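Long-range contacts in putative MCP-type signal transduction protein (Campylobacter jejuni subsp. jejuni serotype O:2, PDB 4WY9), which probably senses chemical signals in the periplasm through a tandem-PAS (double Cache) domain and passes them on as a chemotaxis receptor: residues 25-30 with 190-195; 76-81 with 105-110; 126-131 with 156-161; 151-156 with 217-222; 163-168 with 184-189. All blocks are in the same frame, centred on the assembly; numbering follows the deposited sequence.

Contacts 2, 3 and 5 lie within the first PAS-like (PDC) unit. Contacts 2 and 5 lie on neighbouring strands of one antiparallel sheet, about 10 Å apart between centres, and are tied by Asn77 OD1 to Asp188 N (2.8 Å). Contact 3 closes over the face of that sheet bearing Phe78, Tyr80 and Thr186, about 10 Å from contact 5 between centres, and shares Met156 with contact 4. Contact 4 joins this unit to the second sheet; His221, just past its edge strand, binds an acetate ion probably from the crystallisation liquor. Contact 1 fastens the helix following contact 5 to helix 8-51; its Ile192 also packs on Ile220 of contact 4.

Contact 1 (25-30 with 190-195); sequences TQTQGI and SDIATY
The amide of Gln26 lies almost flat on the Tyr195 ring, the two planes 9° apart, with NE2 3.4 Å from CD2 and the rest of the amide spread over the same face. An extended chain, with CG anti to the backbone N (chi1 -175°), carries the amide across the ring, while Gln26 CG makes a CH-pi contact 4.1 Å from the ring centroid. Ile192 O lies over the opposite face. At the ring's edge, Tyr195 OH donates to Thr27 OG1 over 2.8 Å, and the same threonine oxygen bonds to Tyr23 O one turn back. The contact pins the short helix 190-196 to the long N-terminal helix 8-51 of the tandem-PAS module, the local axes 11.3 Å apart and roughly antiparallel (152°). Tyrosine suits this gap, spanning it with a flat ring that ends in a hydroxyl. Deeper in, one of the two modelled conformers of Ile192 meets Ile30 tip to tip, CD1 to CD1 at 3.8 Å, and Ile30 CD1 also touches Tyr195 CE2 at 3.6 Å.

Contact 2 (76-81 with 105-110); sequences SNFTYL and VMLYAD
Two antiparallel strands of the PAS-like sheet in the first PDC sensor domain, 78-83 and 104-110, meet here. Thr79 and Tyr108 form one hydrogen-bonded pair, with Tyr108 N to Thr79 O at 2.8 Å and Thr79 N to Tyr108 O at 3.0 Å. Leu81 and Met106 form the next, Met106 N reaching Leu81 O at 2.8 Å. Between them Tyr80 and Leu107 are a non-hydrogen-bonded pair, so their CA atoms come within 4.4 Å. On their face, Leu107 CD1 packs 3.9 Å from Tyr80 CB and also touches the CB of Phe78. Ala109, with only a methyl group, lets the Phe78 ring come close: Ala109 CB is 3.6 Å from Phe78 CE1. The Tyr80 side chain runs on to pack against Leu131. The face of Leu81 and Met106 looks to helix 59-70, and there the two side chains run alongside each other, Leu81 CD2 4.1 Å from Met106 SD. At the Asn77 end, where a classic beta bulge sets Asn77 and Phe78 against Thr186, a water replaces direct pairing: it donates to Asn77 O at 2.7 Å and accepts from Asp110 N. Backbone bonds therefore fix the register, while buried side chains line both faces and a water bridges the strands at the bulged end.

Contact 3 (126-131 with 156-161); sequences DEIANL and MNLEGQ
Glu127 OE1 accepts a short, nearly straight hydrogen bond from Asn157 N, 2.7 Å long with 171° at the hydrogen. The oxygen uses its syn lone pair, on the side of its sister oxygen. Glutamate has the length for this task: straight from its first torsion onward (chi1 -176°), the chain carries the carboxylate from the short, weakly bonded helix about 126-129 to the loop after strand 154-156. Met156 CB packs against the same oxygen at 3.4 Å, and Leu158 CD2 lies 3.6 Å from it, so apolar groups flank the bond. Next to the carboxylate, the side chains cross at about right angles. Ile128 CD1 touches both Met156 CE and Leu158 CD2, each at 4.0 Å, and Leu131 CD2 reaches Met156 CE at 4.1 Å. The bend at chi3 (75°) turns the flexible methionine's methyl toward Ile128 and Leu131, which also pack on Tyr80. Within the loop, Asn157 OD1 accepts from Gly160 N at 2.9 Å, and Asn157 ND2 bonds Asp162 OD1. An Asx motif thus shapes the connection between strands 154-156 and 163-173, while the glutamate ties it to the helical segment lying over one face of the PAS-like sheet.

Contact 4 (151-156 with 217-222); sequences GRPIKM and FMAIHP. With ACT (acetate ion), chain B.
Arg152 lays its guanidinium over one face of the Phe217 ring, a cation-pi stack with CZ 3.9 Å from the ring centroid and the planes at 27°. This is the close part of the contact, although it sits at a partly exposed rim: NH1 comes within 3.3 Å of CE1. The group is held in this pose from its own chain, since NE and NH2 both donate to Pro153 O, each at 2.9 Å, gripping it side-on. Bends along the arginine chain fold it back to that oxygen, and NH2 also bonds Leu228 O. Arginine suits the rim, offering a flat face to the ring while its N-H groups meet carbonyls. The buried part is apolar and looser: the compact ring of Pro153 fits against the turning chain, its CG 3.8 Å from Ala219 CB and its CD 4.2 Å from Phe217 CB, without a hydrogen bond between the segments. Further along, His221 NE2 donates to an oxygen of an acetate ion at 2.8 Å; Ser260 and Tyr257 bond it too. Ala219 and Ile220 form a classic beta bulge against strand 209-213. The contact joins the loop before strand 154-156 of the first sheet to this bulged edge strand, 218-220, of the second in the tandem-PAS module.

Contact 5 (163-168 with 184-189); sequences FDAVNV and GMTLDF
A beta hairpin of strands 163-173 and 179-188 in the PAS-like sheet supplies this antiparallel contact. Val166 with Leu187 and Val168 with Met185 are its hydrogen-bonded pairs, Met185 N to Val168 O being 2.8 Å. Phe189 N continues the pattern to Asp164 O at 2.9 Å as the chain turns toward helix 190-196. Beta-branched valine suits the extended backbone, and Val166 CG1 packs 3.4 Å from Phe189 CZ. On the opposite face, Thr186 points the same way as Asn167 and splits its two branches: OG1, anti to the carbonyl carbon (chi1 -53°), donates to Asn167 OD1 at 2.8 Å, while CG2 meets Ala165 CB at 3.6 Å and the edge of the Phe163 ring. Asn167 OD1 also accepts from Tyr80 OH, so two hydroxyls hold the buried amide oxygen. Asp188 caps Ser190 N through OD1 and brings its CG 3.6 Å from Phe163 CD2. One water donates to that same OD1 and accepts from Asp164 N, both at 2.8 Å.

Contact 1 (25-30 with 190-195)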
# COMPACT_ATOMS: atom_id res chain seq x y z
N THR A 25 6.23 11.38 6.42
CA THR A 25 6.06 12.32 5.35
C THR A 25 6.42 11.70 3.99
O THR A 25 5.72 11.86 3.00
CB THR A 25 6.92 13.59 5.59
OG1 THR A 25 6.42 14.24 6.76
CG2 THR A 25 6.87 14.54 4.40
N GLN A 26 7.54 10.99 3.96
CA GLN A 26 7.99 10.37 2.74
C GLN A 26 7.00 9.30 2.28
O GLN A 26 6.66 9.24 1.10
CB GLN A 26 9.36 9.75 2.93
CG GLN A 26 9.93 9.20 1.64
CD GLN A 26 11.44 8.85 1.78
OE1 GLN A 26 12.02 9.02 2.84
NE2 GLN A 26 12.00 8.32 0.74
N THR A 27 6.51 8.51 3.21
CA THR A 27 5.57 7.44 2.88
C THR A 27 4.23 8.00 2.40
O THR A 27 3.66 7.54 1.39
CB THR A 27 5.35 6.54 4.09
OG1 THR A 27 6.63 6.11 4.60
CG2 THR A 27 4.50 5.34 3.78
N GLN A 28 3.74 9.03 3.08
CA GLN A 28 2.49 9.69 2.71
C GLN A 28 2.62 10.25 1.30
O GLN A 28 1.68 10.17 0.47
CB GLN A 28 2.14 10.78 3.70
CG GLN A 28 0.76 11.40 3.50
CD GLN A 28 0.39 12.36 4.61
OE1 GLN A 28 -0.64 12.24 5.22
NE2 GLN A 28 1.20 13.30 4.81
N GLY A 29 3.79 10.79 0.96
CA GLY A 29 3.98 11.35 -0.37
C GLY A 29 3.94 10.31 -1.46
O GLY A 29 3.37 10.55 -2.52
N ILE A 30 4.52 9.15 -1.21
CA ILE A 30 4.50 8.06 -2.18
C ILE A 30 3.07 7.58 -2.41
O ILE A 30 2.64 7.43 -3.57
CB ILE A 30 5.40 6.92 -1.70
CG1 ILE A 30 6.86 7.33 -1.87
CG2 ILE A 30 5.11 5.60 -2.44
CD1 ILE A 30 7.87 6.51 -1.10
N SER A 190 8.71 -3.74 -0.25
CA SER A 190 10.16 -3.77 -0.37
C SER A 190 10.69 -2.41 -0.78
O SER A 190 11.81 -2.02 -0.41
CB SER A 190 10.64 -4.83 -1.41
OG SER A 190 10.37 -6.17 -0.95
N ASP A 191 9.94 -1.68 -1.59
CA ASP A 191 10.38 -0.37 -2.06
C ASP A 191 10.30 0.71 -1.00
O ASP A 191 11.02 1.71 -1.08
CB ASP A 191 9.57 0.00 -3.28
CG ASP A 191 9.87 -0.89 -4.45
OD1 ASP A 191 11.05 -1.33 -4.63
OD2 ASP A 191 8.94 -1.16 -5.19
N ILE A 192 9.45 0.52 -0.00
CA ILE A 192 9.40 1.41 1.14
C ILE A 192 10.49 1.01 2.13
O ILE A 192 11.16 1.87 2.72
CB ILE A 192 8.02 1.38 1.83
CG1 ILE A 192 6.91 1.67 0.81
CG2 ILE A 192 7.96 2.35 3.01
CD1 ILE A 192 7.06 3.00 0.16
N ALA A 193 10.69 -0.28 2.30
CA ALA A 193 11.72 -0.80 3.18
C ALA A 193 13.12 -0.31 2.78
O ALA A 193 14.00 -0.17 3.62
CB ALA A 193 11.68 -2.31 3.23
N THR A 194 13.33 -0.06 1.49
CA THR A 194 14.59 0.48 1.00
C THR A 194 15.02 1.70 1.79
O THR A 194 16.22 1.85 2.09
CB THR A 194 14.51 0.83 -0.51
OG1 THR A 194 14.41 -0.38 -1.25
CG2 THR A 194 15.73 1.57 -0.99
N TYR A 195 14.10 2.58 2.14
CA TYR A 195 14.48 3.72 2.98
C TYR A 195 14.16 3.49 4.45
O TYR A 195 14.94 3.89 5.33
CB TYR A 195 13.88 5.04 2.48
CG TYR A 195 12.37 5.19 2.47
CD1 TYR A 195 11.68 5.57 3.61
CD2 TYR A 195 11.64 5.00 1.30
CE1 TYR A 195 10.32 5.73 3.61
CE2 TYR A 195 10.27 5.15 1.29
CZ TYR A 195 9.60 5.55 2.42
OH TYR A 195 8.23 5.68 2.38

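Contact 2 (76-81 with 105-110)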
# COMPACT_ATOMS: atom_id res chain seq x y z
N SER A 76 4.34 2.33 -8.05
CA SER A 76 3.50 1.15 -8.28
C SER A 76 4.32 0.10 -9.03
O SER A 76 4.92 0.34 -10.05
CB SER A 76 2.26 1.49 -9.07
OG SER A 76 2.57 2.08 -10.31
N ASN A 77 4.38 -1.07 -8.45
CA ASN A 77 5.06 -2.20 -9.03
C ASN A 77 4.19 -2.89 -10.03
O ASN A 77 4.69 -3.50 -11.01
CB ASN A 77 5.54 -3.11 -7.87
CG ASN A 77 6.49 -2.37 -6.91
OD1 ASN A 77 6.05 -1.71 -5.87
ND2 ASN A 77 7.78 -2.51 -7.18
N PHE A 78 2.87 -2.83 -9.80
CA PHE A 78 1.93 -3.38 -10.75
C PHE A 78 0.75 -2.46 -10.94
O PHE A 78 0.35 -1.72 -10.03
CB PHE A 78 1.44 -4.76 -10.27
CG PHE A 78 2.54 -5.76 -10.07
CD1 PHE A 78 2.97 -6.58 -11.12
CD2 PHE A 78 3.21 -5.86 -8.83
CE1 PHE A 78 4.01 -7.47 -10.93
CE2 PHE A 78 4.22 -6.79 -8.66
CZ PHE A 78 4.61 -7.59 -9.70
N THR A 79 0.15 -2.55 -12.12
CA THR A 79 -1.05 -1.81 -12.47
C THR A 79 -2.02 -2.79 -13.09
O THR A 79 -1.60 -3.69 -13.82
CB THR A 79 -0.72 -0.64 -13.45
OG1 THR A 79 0.08 0.37 -12.74
CG2 THR A 79 -1.96 -0.03 -14.03
N TYR A 80 -3.29 -2.67 -12.77
CA TYR A 80 -4.28 -3.60 -13.34
C TYR A 80 -5.59 -2.95 -13.67
O TYR A 80 -6.07 -2.07 -12.95
CB TYR A 80 -4.52 -4.79 -12.41
CG TYR A 80 -4.70 -4.42 -10.96
CD1 TYR A 80 -5.95 -4.09 -10.44
CD2 TYR A 80 -3.61 -4.40 -10.09
CE1 TYR A 80 -6.10 -3.77 -9.11
CE2 TYR A 80 -3.76 -4.05 -8.75
CZ TYR A 80 -5.00 -3.74 -8.28
OH TYR A 80 -5.17 -3.40 -6.93
N LEU A 81 -6.19 -3.40 -14.77
CA LEU A 81 -7.55 -3.09 -15.15
C LEU A 81 -8.34 -4.37 -15.20
O LEU A 81 -8.07 -5.24 -16.03
CB LEU A 81 -7.63 -2.36 -16.48
CG LEU A 81 -9.06 -2.03 -16.93
CD1 LEU A 81 -9.75 -1.07 -15.98
CD2 LEU A 81 -9.07 -1.45 -18.33
N VAL A 105 -8.46 -9.37 -16.99
CA VAL A 105 -7.59 -8.51 -16.21
C VAL A 105 -6.36 -8.17 -17.05
O VAL A 105 -5.63 -9.06 -17.49
CB VAL A 105 -7.16 -9.17 -14.87
CG1 VAL A 105 -6.17 -8.24 -14.16
CG2 VAL A 105 -8.34 -9.51 -14.00
N MET A 106 -6.15 -6.89 -17.31
CA MET A 106 -4.94 -6.40 -17.92
C MET A 106 -3.98 -6.04 -16.82
O MET A 106 -4.20 -5.04 -16.12
CB MET A 106 -5.21 -5.19 -18.80
CG MET A 106 -6.27 -5.47 -19.87
SD MET A 106 -6.88 -3.98 -20.73
CE MET A 106 -5.56 -3.67 -21.83
N LEU A 107 -2.92 -6.83 -16.63
CA LEU A 107 -1.98 -6.68 -15.55
C LEU A 107 -0.62 -6.30 -16.12
O LEU A 107 -0.11 -7.01 -17.00
CB LEU A 107 -1.88 -7.96 -14.73
CG LEU A 107 -0.90 -8.00 -13.55
CD1 LEU A 107 -1.25 -6.96 -12.48
CD2 LEU A 107 -0.84 -9.39 -12.96
N TYR A 108 -0.03 -5.22 -15.59
CA TYR A 108 1.25 -4.73 -16.06
C TYR A 108 2.29 -4.68 -14.94
O TYR A 108 1.95 -4.31 -13.81
CB TYR A 108 1.07 -3.34 -16.68
CG TYR A 108 0.25 -3.39 -17.95
CD1 TYR A 108 -1.13 -3.34 -17.91
CD2 TYR A 108 0.86 -3.49 -19.20
CE1 TYR A 108 -1.86 -3.40 -19.07
CE2 TYR A 108 0.13 -3.57 -20.34
CZ TYR A 108 -1.25 -3.52 -20.27
OH TYR A 108 -2.01 -3.59 -21.41
N ALA A 109 3.52 -5.05 -15.25
CA ALA A 109 4.67 -4.92 -14.39
C ALA A 109 5.72 -4.04 -15.07
O ALA A 109 5.62 -3.74 -16.26
CB ALA A 109 5.27 -6.28 -14.08
N ASP A 110 6.74 -3.66 -14.31
CA ASP A 110 7.83 -2.89 -14.90
C ASP A 110 8.58 -3.75 -15.91
O ASP A 110 8.71 -4.97 -15.72
CB ASP A 110 8.77 -2.38 -13.81
CG ASP A 110 8.16 -1.26 -13.00
OD1 ASP A 110 7.31 -0.53 -13.55
OD2 ASP A 110 8.55 -1.09 -11.82
O HOH W 1 7.04 -4.84 -11.32

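Contact 3 (126-131 with 156-161)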
# COMPACT_ATOMS: atom_id res chain seq x y z
N ASP A 126 -6.32 -14.56 -11.01
CA ASP A 126 -7.50 -14.31 -10.19
C ASP A 126 -7.16 -13.68 -8.86
O ASP A 126 -8.06 -13.16 -8.16
CB ASP A 126 -8.29 -15.61 -10.00
CG ASP A 126 -9.12 -15.93 -11.24
OD1 ASP A 126 -9.77 -15.02 -11.77
OD2 ASP A 126 -9.12 -17.09 -11.69
N GLU A 127 -5.90 -13.69 -8.46
CA GLU A 127 -5.48 -12.99 -7.25
C GLU A 127 -5.90 -11.53 -7.32
O GLU A 127 -6.25 -10.91 -6.33
CB GLU A 127 -3.99 -13.10 -7.06
CG GLU A 127 -3.45 -12.51 -5.80
CD GLU A 127 -2.08 -13.06 -5.41
OE1 GLU A 127 -1.12 -12.42 -5.72
OE2 GLU A 127 -2.01 -14.19 -4.92
N ILE A 128 -5.89 -10.95 -8.54
CA ILE A 128 -6.28 -9.57 -8.71
C ILE A 128 -7.80 -9.40 -8.53
O ILE A 128 -8.26 -8.53 -7.79
CB ILE A 128 -5.85 -9.02 -10.08
CG1 ILE A 128 -4.33 -9.04 -10.24
CG2 ILE A 128 -6.40 -7.60 -10.29
CD1 ILE A 128 -3.59 -8.22 -9.23
N ALA A 129 -8.57 -10.24 -9.20
CA ALA A 129 -10.00 -10.15 -9.15
C ALA A 129 -10.55 -10.38 -7.76
O ALA A 129 -11.59 -9.84 -7.40
CB ALA A 129 -10.65 -11.10 -10.15
N ASN A 130 -9.85 -11.17 -6.97
CA ASN A 130 -10.29 -11.53 -5.63
C ASN A 130 -9.74 -10.65 -4.51
O ASN A 130 -10.03 -10.88 -3.34
CB ASN A 130 -9.96 -13.00 -5.37
CG ASN A 130 -10.79 -13.97 -6.21
OD1 ASN A 130 -11.92 -13.66 -6.59
ND2 ASN A 130 -10.22 -15.10 -6.56
N LEU A 131 -9.01 -9.58 -4.87
CA LEU A 131 -8.54 -8.64 -3.86
C LEU A 131 -9.71 -8.06 -3.08
O LEU A 131 -10.78 -7.78 -3.65
CB LEU A 131 -7.78 -7.50 -4.51
CG LEU A 131 -6.40 -7.77 -5.08
CD1 LEU A 131 -5.95 -6.55 -5.88
CD2 LEU A 131 -5.40 -8.11 -4.00
N MET A 156 1.14 -11.22 -1.75
CA MET A 156 0.74 -11.44 -3.15
C MET A 156 1.82 -12.24 -3.85
O MET A 156 2.97 -12.31 -3.41
CB MET A 156 0.51 -10.14 -3.88
CG MET A 156 -0.63 -9.33 -3.36
SD MET A 156 -0.91 -7.81 -4.29
CE MET A 156 -1.68 -8.43 -5.77
N ASN A 157 1.46 -12.84 -4.97
CA ASN A 157 2.39 -13.56 -5.81
C ASN A 157 1.90 -13.47 -7.22
O ASN A 157 0.96 -14.19 -7.62
CB ASN A 157 2.55 -15.02 -5.35
CG ASN A 157 3.66 -15.73 -6.09
OD1 ASN A 157 3.88 -15.49 -7.30
ND2 ASN A 157 4.41 -16.54 -5.39
N LEU A 158 2.52 -12.61 -8.02
CA LEU A 158 2.05 -12.36 -9.40
C LEU A 158 3.01 -12.86 -10.46
O LEU A 158 2.59 -13.10 -11.59
CB LEU A 158 1.81 -10.88 -9.59
CG LEU A 158 0.74 -10.27 -8.70
CD1 LEU A 158 0.70 -8.78 -8.90
CD2 LEU A 158 -0.62 -10.88 -8.97
N GLU A 159 4.29 -13.04 -10.10
CA GLU A 159 5.29 -13.46 -11.08
C GLU A 159 6.12 -14.66 -10.62
O GLU A 159 7.05 -15.05 -11.31
CB GLU A 159 6.23 -12.30 -11.40
CG GLU A 159 5.55 -11.10 -12.01
CD GLU A 159 6.52 -9.97 -12.24
OE1 GLU A 159 7.03 -9.42 -11.26
OE2 GLU A 159 6.77 -9.65 -13.44
N GLY A 160 5.71 -15.31 -9.56
CA GLY A 160 6.38 -16.51 -9.07
C GLY A 160 6.87 -16.42 -7.65
O GLY A 160 6.89 -17.44 -6.94
N GLN A 161 7.21 -15.22 -7.19
CA GLN A 161 7.72 -15.06 -5.83
C GLN A 161 6.77 -14.23 -5.00
O GLN A 161 6.19 -13.28 -5.46
CB GLN A 161 9.09 -14.42 -5.81
CG GLN A 161 10.12 -14.99 -6.80
CD GLN A 161 11.12 -13.93 -7.26
OE1 GLN A 161 10.88 -12.70 -7.14
NE2 GLN A 161 12.25 -14.39 -7.82

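Contact 4 (151-156 with 217-222)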
# COMPACT_ATOMS: atom_id res chain seq x y z
N GLY A 151 -6.27 -1.11 0.61
CA GLY A 151 -6.25 -2.32 1.39
C GLY A 151 -5.37 -2.30 2.60
O GLY A 151 -4.76 -1.28 2.93
N ARG A 152 -5.30 -3.43 3.30
CA ARG A 152 -4.33 -3.66 4.36
C ARG A 152 -3.11 -4.36 3.73
O ARG A 152 -3.19 -4.85 2.59
CB ARG A 152 -4.95 -4.45 5.50
CG ARG A 152 -5.60 -5.77 5.07
CD ARG A 152 -5.51 -6.81 6.18
NE ARG A 152 -4.11 -7.21 6.34
CZ ARG A 152 -3.69 -8.13 7.18
NH1 ARG A 152 -4.57 -8.72 7.99
NH2 ARG A 152 -2.37 -8.36 7.27
N PRO A 153 -2.00 -4.48 4.47
CA PRO A 153 -0.88 -5.23 3.94
C PRO A 153 -1.23 -6.69 3.74
O PRO A 153 -1.81 -7.31 4.64
CB PRO A 153 0.22 -5.04 5.00
CG PRO A 153 -0.17 -3.77 5.67
CD PRO A 153 -1.65 -3.83 5.75
N ILE A 154 -0.91 -7.23 2.57
CA ILE A 154 -1.24 -8.61 2.23
C ILE A 154 -0.08 -9.26 1.51
O ILE A 154 0.80 -8.56 0.99
CB ILE A 154 -2.50 -8.72 1.33
CG1 ILE A 154 -2.30 -8.08 -0.01
CG2 ILE A 154 -3.76 -8.21 2.04
CD1 ILE A 154 -3.39 -8.34 -1.02
N LYS A 155 -0.07 -10.59 1.49
CA LYS A 155 0.84 -11.34 0.66
C LYS A 155 0.28 -11.42 -0.76
O LYS A 155 -0.94 -11.62 -0.95
CB LYS A 155 1.03 -12.74 1.22
CG LYS A 155 1.88 -13.67 0.36
CD LYS A 155 1.63 -15.17 0.68
CE LYS A 155 1.75 -15.55 2.12
NZ LYS A 155 1.32 -16.96 2.35
N MET A 156 1.14 -11.22 -1.75
CA MET A 156 0.74 -11.44 -3.15
C MET A 156 1.82 -12.24 -3.85
O MET A 156 2.97 -12.31 -3.41
CB MET A 156 0.51 -10.14 -3.88
CG MET A 156 -0.63 -9.33 -3.36
SD MET A 156 -0.91 -7.81 -4.29
CE MET A 156 -1.68 -8.43 -5.77
N PHE A 217 -1.79 -3.88 11.72
CA PHE A 217 -1.19 -4.81 10.80
C PHE A 217 0.08 -4.25 10.19
O PHE A 217 0.07 -3.17 9.60
CB PHE A 217 -2.20 -5.21 9.72
CG PHE A 217 -3.35 -5.98 10.23
CD1 PHE A 217 -3.20 -7.30 10.68
CD2 PHE A 217 -4.59 -5.39 10.33
CE1 PHE A 217 -4.27 -7.99 11.17
CE2 PHE A 217 -5.69 -6.09 10.85
CZ PHE A 217 -5.52 -7.37 11.27
N MET A 218 1.18 -4.98 10.34
CA MET A 218 2.47 -4.50 9.95
C MET A 218 2.78 -4.71 8.47
O MET A 218 2.64 -5.80 7.94
CB MET A 218 3.54 -5.12 10.81
CG MET A 218 3.48 -4.60 12.26
SD MET A 218 4.67 -5.37 13.35
CE MET A 218 3.88 -6.94 13.64
N ALA A 219 3.21 -3.64 7.82
CA ALA A 219 3.68 -3.64 6.45
C ALA A 219 5.18 -3.87 6.38
O ALA A 219 5.68 -4.54 5.47
CB ALA A 219 3.35 -2.31 5.82
N ILE A 220 5.90 -3.31 7.34
CA ILE A 220 7.34 -3.38 7.42
C ILE A 220 7.75 -3.53 8.87
O ILE A 220 7.29 -2.76 9.72
CB ILE A 220 8.05 -2.16 6.82
CG1 ILE A 220 7.71 -1.99 5.33
CG2 ILE A 220 9.55 -2.23 6.98
CD1 ILE A 220 8.07 -0.66 4.77
N HIS A 221 8.63 -4.50 9.15
CA HIS A 221 9.25 -4.70 10.45
C HIS A 221 10.63 -5.26 10.17
O HIS A 221 10.78 -6.08 9.27
CB HIS A 221 8.41 -5.61 11.33
CG HIS A 221 8.85 -5.71 12.76
ND1 HIS A 221 10.01 -6.36 13.14
CD2 HIS A 221 8.33 -5.21 13.89
CE1 HIS A 221 10.17 -6.25 14.44
NE2 HIS A 221 9.13 -5.57 14.92
N PRO A 222 11.64 -4.90 10.97
CA PRO A 222 12.97 -5.50 10.78
C PRO A 222 12.94 -7.02 10.79
O PRO A 222 13.72 -7.66 10.09
CB PRO A 222 13.76 -4.93 11.96
CG PRO A 222 13.11 -3.65 12.27
CD PRO A 222 11.67 -3.82 11.99
C ACT B . 7.96 -4.25 18.09
O ACT B . 8.51 -5.29 17.63
OXT ACT B . 7.60 -4.26 19.30
CH3 ACT B . 7.69 -3.07 17.22

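Contact 5 (163-168 with 184-189)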
# COMPACT_ATOMS: atom_id res chain seq x y z
N PHE A 163 5.47 -11.52 -2.29
CA PHE A 163 5.87 -10.22 -1.78
C PHE A 163 4.77 -9.63 -0.92
O PHE A 163 3.61 -10.05 -0.98
CB PHE A 163 6.28 -9.26 -2.90
CG PHE A 163 5.16 -8.85 -3.84
CD1 PHE A 163 4.79 -9.66 -4.88
CD2 PHE A 163 4.55 -7.64 -3.71
CE1 PHE A 163 3.77 -9.29 -5.75
CE2 PHE A 163 3.54 -7.25 -4.58
CZ PHE A 163 3.16 -8.07 -5.60
N ASP A 164 5.13 -8.68 -0.07
CA ASP A 164 4.20 -7.99 0.80
C ASP A 164 3.76 -6.69 0.14
O ASP A 164 4.59 -5.92 -0.35
CB ASP A 164 4.83 -7.76 2.15
CG ASP A 164 5.32 -9.05 2.74
OD1 ASP A 164 4.50 -9.91 2.99
OD2 ASP A 164 6.54 -9.16 3.00
N ALA A 165 2.47 -6.46 0.13
CA ALA A 165 1.90 -5.44 -0.73
C ALA A 165 0.74 -4.71 -0.11
O ALA A 165 0.09 -5.19 0.81
CB ALA A 165 1.43 -6.08 -2.01
N VAL A 166 0.43 -3.53 -0.68
CA VAL A 166 -0.84 -2.89 -0.44
C VAL A 166 -1.43 -2.46 -1.78
O VAL A 166 -0.70 -2.09 -2.70
CB VAL A 166 -0.73 -1.69 0.52
CG1 VAL A 166 0.20 -0.59 -0.04
CG2 VAL A 166 -2.09 -1.12 0.84
N ASN A 167 -2.75 -2.53 -1.88
CA ASN A 167 -3.44 -2.21 -3.10
C ASN A 167 -4.27 -0.95 -2.98
O ASN A 167 -4.85 -0.68 -1.94
CB ASN A 167 -4.32 -3.36 -3.55
CG ASN A 167 -3.51 -4.53 -4.03
OD1 ASN A 167 -3.15 -4.59 -5.21
ND2 ASN A 167 -3.14 -5.40 -3.12
N VAL A 168 -4.33 -0.21 -4.08
CA VAL A 168 -5.06 1.03 -4.20
C VAL A 168 -5.91 0.88 -5.45
O VAL A 168 -5.36 0.51 -6.48
CB VAL A 168 -4.12 2.23 -4.32
CG1 VAL A 168 -4.87 3.50 -4.51
CG2 VAL A 168 -3.22 2.34 -3.04
N GLY A 184 -6.54 -0.36 -10.66
CA GLY A 184 -5.80 -0.33 -9.43
C GLY A 184 -4.32 -0.47 -9.59
O GLY A 184 -3.80 -0.73 -10.69
N MET A 185 -3.62 -0.32 -8.47
CA MET A 185 -2.19 -0.39 -8.40
C MET A 185 -1.74 -1.17 -7.17
O MET A 185 -2.43 -1.13 -6.14
CB MET A 185 -1.57 1.01 -8.32
CG MET A 185 -1.98 1.93 -9.42
SD MET A 185 -1.63 3.59 -8.86
CE MET A 185 -2.00 4.57 -10.24
N THR A 186 -0.59 -1.80 -7.28
CA THR A 186 0.02 -2.53 -6.18
C THR A 186 1.35 -1.92 -5.84
O THR A 186 2.20 -1.79 -6.71
CB THR A 186 0.23 -4.03 -6.51
OG1 THR A 186 -0.98 -4.60 -6.94
CG2 THR A 186 0.75 -4.76 -5.31
N LEU A 187 1.55 -1.59 -4.55
CA LEU A 187 2.83 -1.17 -4.01
C LEU A 187 3.46 -2.35 -3.29
O LEU A 187 2.83 -2.95 -2.42
CB LEU A 187 2.66 0.00 -3.06
CG LEU A 187 3.87 0.47 -2.25
CD1 LEU A 187 4.97 0.98 -3.13
CD2 LEU A 187 3.42 1.55 -1.26
N ASP A 188 4.68 -2.70 -3.70
CA ASP A 188 5.48 -3.70 -3.01
C ASP A 188 6.22 -3.01 -1.86
O ASP A 188 7.02 -2.11 -2.09
CB ASP A 188 6.45 -4.35 -3.99
CG ASP A 188 7.32 -5.44 -3.38
OD1 ASP A 188 7.49 -5.52 -2.15
OD2 ASP A 188 7.89 -6.22 -4.18
N PHE A 189 5.98 -3.44 -0.62
CA PHE A 189 6.58 -2.75 0.51
C PHE A 189 8.11 -2.85 0.55
O PHE A 189 8.74 -2.11 1.30
CB PHE A 189 5.98 -3.23 1.83
CG PHE A 189 4.63 -2.61 2.12
CD1 PHE A 189 4.51 -1.23 2.31
CD2 PHE A 189 3.48 -3.38 2.17
CE1 PHE A 189 3.31 -0.65 2.58
CE2 PHE A 189 2.26 -2.79 2.44
CZ PHE A 189 2.16 -1.43 2.64
O HOH W 2 7.72 -7.54 -0.26